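Local atomic coordinates of probable glucarate dehydratase (Mycobacterium smegmatis str. MC2 155, PDB entry 3VDG), a protein that probably catalyses the dehydration of D-glucarate, as a member of the enolase superfamily whose active site holds a metal ion. Residues V60-T65 with T70-T75; G32-P37 with I405-L410; I213-G218 with A227-L232. All coordinates share one frame; numbering follows the deposited sequence.

Contact 1. Residues V60-T65 with T70-T75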
# COMPACT_ATOMS: atom_id res chain seq x y z
N VAL A 60 16.73 -17.30 -12.32
CA VAL A 60 17.45 -16.18 -11.72
C VAL A 60 17.46 -15.03 -12.70
O VAL A 60 17.81 -15.19 -13.88
CB VAL A 60 18.89 -16.58 -11.39
CG1 VAL A 60 19.73 -15.35 -11.01
CG2 VAL A 60 18.89 -17.62 -10.26
N ILE A 61 17.03 -13.86 -12.22
CA ILE A 61 17.07 -12.63 -13.00
C ILE A 61 18.25 -11.80 -12.55
O ILE A 61 18.41 -11.52 -11.37
CB ILE A 61 15.78 -11.77 -12.86
CG1 ILE A 61 14.65 -12.31 -13.74
CG2 ILE A 61 16.03 -10.33 -13.34
CD1 ILE A 61 14.09 -13.63 -13.26
N GLN A 62 19.09 -11.42 -13.51
CA GLN A 62 20.16 -10.45 -13.26
C GLN A 62 19.77 -9.24 -14.10
O GLN A 62 19.72 -9.32 -15.34
CB GLN A 62 21.52 -11.00 -13.67
CG GLN A 62 22.16 -11.90 -12.62
CD GLN A 62 23.36 -12.67 -13.16
OE1 GLN A 62 23.22 -13.46 -14.10
NE2 GLN A 62 24.53 -12.45 -12.58
N LEU A 63 19.43 -8.15 -13.43
CA LEU A 63 18.88 -6.99 -14.13
C LEU A 63 20.02 -5.97 -14.22
O LEU A 63 20.48 -5.47 -13.20
CB LEU A 63 17.69 -6.42 -13.36
CG LEU A 63 17.05 -5.18 -14.00
CD1 LEU A 63 16.33 -5.60 -15.27
CD2 LEU A 63 16.07 -4.47 -13.06
N ASP A 64 20.46 -5.69 -15.45
CA ASP A 64 21.63 -4.84 -15.69
C ASP A 64 21.25 -3.39 -15.99
O ASP A 64 20.22 -3.14 -16.63
CB ASP A 64 22.42 -5.43 -16.86
CG ASP A 64 22.93 -6.84 -16.55
OD1 ASP A 64 23.44 -7.06 -15.44
OD2 ASP A 64 22.81 -7.74 -17.42
N THR A 65 22.07 -2.45 -15.54
CA THR A 65 21.77 -1.01 -15.70
C THR A 65 22.95 -0.27 -16.33
O THR A 65 24.07 -0.77 -16.37
CB THR A 65 21.49 -0.34 -14.34
OG1 THR A 65 22.69 -0.35 -13.56
CG2 THR A 65 20.36 -1.04 -13.58
N THR A 70 23.99 -4.36 -10.91
CA THR A 70 23.10 -5.46 -11.34
C THR A 70 22.19 -5.82 -10.18
O THR A 70 22.66 -6.00 -9.05
CB THR A 70 23.92 -6.71 -11.77
OG1 THR A 70 24.61 -6.40 -12.99
CG2 THR A 70 23.00 -7.92 -12.02
N GLY A 71 20.89 -5.92 -10.44
CA GLY A 71 19.93 -6.31 -9.40
C GLY A 71 19.51 -7.78 -9.60
O GLY A 71 19.52 -8.30 -10.72
N LEU A 72 19.11 -8.43 -8.51
CA LEU A 72 18.78 -9.85 -8.56
C LEU A 72 17.30 -10.04 -8.23
O LEU A 72 16.76 -9.36 -7.36
CB LEU A 72 19.62 -10.64 -7.53
CG LEU A 72 21.14 -10.52 -7.69
CD1 LEU A 72 21.85 -11.34 -6.60
CD2 LEU A 72 21.50 -10.98 -9.10
N GLY A 73 16.67 -10.99 -8.92
CA GLY A 73 15.31 -11.43 -8.61
C GLY A 73 15.29 -12.94 -8.85
O GLY A 73 16.21 -13.49 -9.47
N GLU A 74 14.22 -13.60 -8.40
CA GLU A 74 14.12 -15.05 -8.52
C GLU A 74 12.66 -15.40 -8.67
O GLU A 74 11.79 -14.81 -8.00
CB GLU A 74 14.69 -15.75 -7.28
CG GLU A 74 14.63 -17.28 -7.32
CD GLU A 74 15.03 -17.91 -5.99
OE1 GLU A 74 15.86 -17.34 -5.25
OE2 GLU A 74 14.52 -19.01 -5.67
N THR A 75 12.37 -16.35 -9.55
CA THR A 75 10.98 -16.70 -9.84
C THR A 75 10.91 -18.16 -10.32
O THR A 75 11.91 -18.89 -10.24
CB THR A 75 10.44 -15.73 -10.92
OG1 THR A 75 9.06 -16.01 -11.20
CG2 THR A 75 11.24 -15.84 -12.19
O HOH W 1 24.79 -3.73 -14.72
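Strands 60-65 and 70-75 run antiparallel, with 157° between their directions and 4.5 Å between their axes, and form the two arms of a beta hairpin. Ile61 pairs with Gly73 and Leu63 with Gly71, each as a hydrogen-bonded pair. Leu63 N to Gly71 O, at 2.7 Å and nearly straight, is the shortest of the four backbone bonds. Gln62 lies opposite Leu72 in a non-hydrogen-bonded pair. Between the backbone bonds, Leu72 CA turns its hydrogen to Ile61 O at 3.3 Å.

The two sheet faces differ. Ile61 and Leu63 share one face, and their partners in strand 70-75 are both glycines. Helix 131-151 covers this face, with Pro138 against Ile61 and Ala142 and Cys143 against Leu63. Further along, Ile61 CD1 meets Thr75 CG2 at 3.8 Å. The hydroxyl of Thr75 is held by His81. On the other face Gln62 and Leu72 lie side by side and point the same way, with Gln62 CG 3.7 Å from Leu72 CD2. The methyl CG2 of Thr70 comes within 3.8 Å of Gln62 CB.

The polar contact is near the turn. Thr70 OG1 gives its proton to Asp64 OD1 at 2.8 Å, and meets the oxygen nearly end-on to its C-O bond. With chi1 at -68°, Thr70 OG1 sits beside its own backbone N and Thr70 CG2 lies anti to that N, which turns the methyl to Gln62 while the hydroxyl reaches Asp64. Water 1 donates to the same hydroxyl and accepts from Thr65 N.

Thr70 OG1 is thus both donor, to Asp64 OD1, and acceptor, from water 1, which limits how it can rotate. The chemistry differs by face: Ile61 and Leu63 pack between glycines and helix 131-151, while the other face combines Gln62-Leu72 packing with the Thr70-Asp64 bond and its water.

Contact 2. Residues G32-P37 with I405-L410; sequences GARVTP and IDEDAL
Thr36 and Leu410 make the apolar part of the contact, reaching toward each other tip to tip. Thr36 CG2 is 3.7 Å from Leu410 CD1. On the threonine, chi1 of -53° sets OG1 beside the backbone N and leaves CG2 anti to it, toward Leu410. The second leucine branch, Leu410 CD2, lies 4.1 Å from Thr36 OG1.

The charged part joins Arg34 and Glu407 only loosely. Arg34 NH1 and Glu407 OE2 are 4.4 Å apart, too far for a salt bridge. Water 2 lies at the edge of the guanidinium, in its plane, and accepts from Arg34 NH1 at 2.9 Å. Its very short approach to Glu407 makes a water bridge there doubtful. Each group has a firmer partner in strand 55-65: Arg34 NE is salt-bridged to Asp64, and Glu407 OE2 accepts from Gln62 NE2.

Asp406 caps the N-terminal end of the helix that carries Glu407 and Leu410. Its OD1 accepts from Ala409 N at 3.1 Å, from above the carboxylate plane, with a weak second bond from Asp408 N. Leu410 N bonds to Asp406 O in the first turn.

An N-terminal sheet strand packed by a helix from the far end of the chain is characteristic of the capping domain of the enolase superfamily, which is built from both chain ends.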
# COMPACT_ATOMS: atom_id res chain seq x y z
N GLY A 32 19.28 -4.23 -19.86
CA GLY A 32 18.97 -5.60 -20.27
C GLY A 32 18.78 -6.47 -19.05
O GLY A 32 19.00 -6.03 -17.92
N ALA A 33 18.32 -7.71 -19.26
CA ALA A 33 18.23 -8.69 -18.19
C ALA A 33 18.74 -10.03 -18.70
O ALA A 33 18.47 -10.43 -19.83
CB ALA A 33 16.80 -8.83 -17.73
N ARG A 34 19.49 -10.71 -17.85
CA ARG A 34 19.92 -12.08 -18.10
C ARG A 34 19.07 -13.00 -17.22
O ARG A 34 19.07 -12.85 -16.00
CB ARG A 34 21.40 -12.23 -17.72
CG ARG A 34 22.31 -11.44 -18.66
CD ARG A 34 23.72 -11.37 -18.11
NE ARG A 34 23.84 -10.39 -17.03
CZ ARG A 34 24.76 -10.48 -16.08
NH1 ARG A 34 25.61 -11.49 -16.07
NH2 ARG A 34 24.83 -9.56 -15.13
N VAL A 35 18.32 -13.90 -17.84
CA VAL A 35 17.47 -14.87 -17.14
C VAL A 35 18.12 -16.26 -17.21
O VAL A 35 18.32 -16.78 -18.30
CB VAL A 35 16.06 -14.94 -17.76
CG1 VAL A 35 15.17 -15.91 -16.97
CG2 VAL A 35 15.43 -13.56 -17.84
N THR A 36 18.46 -16.84 -16.06
CA THR A 36 19.15 -18.13 -16.01
C THR A 36 18.31 -19.17 -15.27
O THR A 36 18.16 -19.09 -14.05
CB THR A 36 20.50 -18.00 -15.26
OG1 THR A 36 21.27 -16.95 -15.84
CG2 THR A 36 21.31 -19.31 -15.34
N PRO A 37 17.76 -20.15 -16.01
CA PRO A 37 17.04 -21.21 -15.28
C PRO A 37 18.02 -22.13 -14.54
O PRO A 37 19.10 -22.41 -15.05
CB PRO A 37 16.24 -21.94 -16.38
CG PRO A 37 16.85 -21.52 -17.68
CD PRO A 37 17.63 -20.25 -17.48
N ILE A 405 25.43 -12.86 -6.46
CA ILE A 405 25.55 -14.10 -7.21
C ILE A 405 26.95 -14.68 -7.05
O ILE A 405 27.94 -13.94 -7.04
CB ILE A 405 25.29 -13.89 -8.71
CG1 ILE A 405 23.79 -13.67 -8.97
CG2 ILE A 405 25.76 -15.10 -9.52
CD1 ILE A 405 22.95 -14.88 -8.66
N ASP A 406 27.01 -15.99 -6.89
CA ASP A 406 28.24 -16.76 -6.99
C ASP A 406 28.19 -17.35 -8.40
O ASP A 406 27.40 -18.26 -8.67
CB ASP A 406 28.24 -17.83 -5.91
CG ASP A 406 29.39 -18.83 -6.05
OD1 ASP A 406 29.97 -18.97 -7.15
OD2 ASP A 406 29.68 -19.51 -5.05
N GLU A 407 28.98 -16.79 -9.32
CA GLU A 407 28.84 -17.15 -10.73
C GLU A 407 29.14 -18.65 -10.98
O GLU A 407 28.56 -19.26 -11.89
CB GLU A 407 29.69 -16.25 -11.65
CG GLU A 407 29.19 -14.80 -11.77
CD GLU A 407 27.93 -14.60 -12.63
OE1 GLU A 407 27.46 -15.54 -13.32
OE2 GLU A 407 27.38 -13.48 -12.63
N ASP A 408 30.03 -19.23 -10.18
CA ASP A 408 30.34 -20.65 -10.36
C ASP A 408 29.18 -21.52 -9.91
O ASP A 408 28.87 -22.53 -10.54
CB ASP A 408 31.59 -21.04 -9.57
CG ASP A 408 32.87 -20.50 -10.20
OD1 ASP A 408 32.88 -20.20 -11.41
OD2 ASP A 408 33.86 -20.38 -9.47
N ALA A 409 28.53 -21.12 -8.82
CA ALA A 409 27.36 -21.85 -8.34
C ALA A 409 26.17 -21.73 -9.30
O ALA A 409 25.48 -22.72 -9.57
CB ALA A 409 26.98 -21.39 -6.95
N LEU A 410 25.93 -20.51 -9.78
CA LEU A 410 24.91 -20.27 -10.80
C LEU A 410 25.12 -21.12 -12.04
O LEU A 410 24.16 -21.70 -12.55
CB LEU A 410 24.85 -18.78 -11.21
CG LEU A 410 23.84 -18.40 -12.30
CD1 LEU A 410 22.42 -18.71 -11.82
CD2 LEU A 410 23.95 -16.93 -12.70
O HOH W 2 27.85 -11.67 -14.20

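Contact 3. Residues I213-G218 with A227-L232; sequences IKLKGG and AAVEAL
Leu215, which packs on Ala228, is followed by Lys216, whose NZ is gripped by Asp244 OD2, Tyr172 OH and Asn246 OD1. Lys214, on the other side of Leu215 in sequence, has NZ in salt bridges with Glu269 and Asp370. Asp244 and Glu269 are ligands of the bound sodium ion, so both lysines lie beside the metal site, bonded to its ligands.

The alternate residues of the strand face the helix. Strand 213-216 and helix 227-232 run nearly antiparallel, 162° apart in direction, with axes 10.1 Å apart. No hydrogen bond joins them. With chi1 at 177°, Leu215 extends away from its backbone N and brings CD2 to 4.0 Å from Ala228 CB and 4.2 Å from Val229 CG2. The side chains of Leu215 and Val229 cross at a slant. Ile213 CG2 meets Leu232 CD1 at 4.3 Å. Leu173 of the neighbouring strand 166-174 touches Ile213, Leu215 and Leu232 and extends the apolar layer.

These elements start a beta-alpha-beta unit of the barrel domain. The strand therefore carries two chemistries: apolar van der Waals packing outward to the helix, and lysines inward beside the metal ligands.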
# COMPACT_ATOMS: atom_id res chain seq x y z
N ILE A 213 5.58 -24.70 13.69
CA ILE A 213 5.68 -25.91 12.88
C ILE A 213 4.46 -26.03 11.97
O ILE A 213 3.32 -25.81 12.40
CB ILE A 213 5.73 -27.17 13.78
CG1 ILE A 213 6.91 -27.11 14.76
CG2 ILE A 213 5.81 -28.43 12.94
CD1 ILE A 213 6.93 -28.27 15.75
N LYS A 214 4.70 -26.37 10.72
CA LYS A 214 3.59 -26.55 9.81
C LYS A 214 3.65 -27.95 9.22
O LYS A 214 4.73 -28.40 8.87
CB LYS A 214 3.69 -25.54 8.66
CG LYS A 214 2.74 -25.84 7.50
CD LYS A 214 2.87 -24.82 6.38
CE LYS A 214 1.85 -25.07 5.28
NZ LYS A 214 1.83 -23.97 4.28
N LEU A 215 2.50 -28.61 9.08
CA LEU A 215 2.45 -29.92 8.41
C LEU A 215 1.69 -29.85 7.08
O LEU A 215 0.54 -29.36 7.03
CB LEU A 215 1.79 -30.98 9.33
CG LEU A 215 1.59 -32.39 8.74
CD1 LEU A 215 2.94 -33.03 8.44
CD2 LEU A 215 0.77 -33.29 9.67
N LYS A 216 2.32 -30.32 6.01
CA LYS A 216 1.66 -30.45 4.71
C LYS A 216 0.82 -31.74 4.77
O LYS A 216 1.37 -32.84 4.87
CB LYS A 216 2.69 -30.56 3.59
CG LYS A 216 2.06 -30.73 2.20
CD LYS A 216 1.99 -29.41 1.44
CE LYS A 216 1.16 -28.36 2.17
NZ LYS A 216 1.08 -27.10 1.35
N GLY A 217 -0.49 -31.57 4.77
CA GLY A 217 -1.43 -32.70 4.87
C GLY A 217 -2.13 -32.94 3.55
O GLY A 217 -1.62 -32.58 2.48
N GLY A 218 -3.31 -33.53 3.59
CA GLY A 218 -4.03 -33.89 2.36
C GLY A 218 -3.48 -35.15 1.71
O GLY A 218 -3.84 -35.49 0.58
N ALA A 227 -3.59 -37.18 14.11
CA ALA A 227 -2.71 -37.91 14.99
C ALA A 227 -1.28 -37.39 14.91
O ALA A 227 -0.61 -37.29 15.93
CB ALA A 227 -2.76 -39.41 14.71
N ALA A 228 -0.80 -37.05 13.71
CA ALA A 228 0.53 -36.48 13.60
C ALA A 228 0.55 -35.12 14.28
O ALA A 228 1.51 -34.78 14.98
CB ALA A 228 0.99 -36.37 12.14
N VAL A 229 -0.51 -34.34 14.07
CA VAL A 229 -0.56 -33.03 14.71
C VAL A 229 -0.48 -33.16 16.24
O VAL A 229 0.31 -32.47 16.90
CB VAL A 229 -1.78 -32.20 14.26
CG1 VAL A 229 -1.90 -30.95 15.11
CG2 VAL A 229 -1.61 -31.80 12.79
N GLU A 230 -1.28 -34.06 16.81
CA GLU A 230 -1.27 -34.26 18.27
C GLU A 230 0.07 -34.78 18.78
O GLU A 230 0.50 -34.40 19.88
CB GLU A 230 -2.40 -35.18 18.72
CG GLU A 230 -3.67 -35.00 17.92
CD GLU A 230 -4.86 -34.69 18.79
OE1 GLU A 230 -4.71 -33.92 19.76
OE2 GLU A 230 -5.96 -35.21 18.49
N ALA A 231 0.74 -35.62 18.01
CA ALA A 231 2.07 -36.09 18.39
C ALA A 231 3.06 -34.94 18.39
O ALA A 231 3.95 -34.87 19.25
CB ALA A 231 2.55 -37.19 17.46
N LEU A 232 2.94 -34.04 17.41
CA LEU A 232 3.80 -32.86 17.38
C LEU A 232 3.55 -32.03 18.62
O LEU A 232 4.49 -31.55 19.24
CB LEU A 232 3.56 -32.03 16.12
CG LEU A 232 4.11 -32.69 14.85
CD1 LEU A 232 3.52 -32.05 13.60
CD2 LEU A 232 5.64 -32.61 14.83

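Contacts 1 and 2 share one sheet and lie side by side, with centres 8 Å apart. Strand 30-41 pairs with strand 55-65, and Leu72 of the hairpin touches Ile405. Contact 1 is largely buried and held by backbone bonds; contact 2 is smaller and partly exposed, with one methyl contact and opposite charges that stay apart. Contact 3 lies on the opposite side of the chain's centre, about 37 Å from both centre to centre. It is buried too, but joins strand to helix in the barrel by apolar side chains alone. Along the chain, contact 2 closes a long loop that encloses both other contacts.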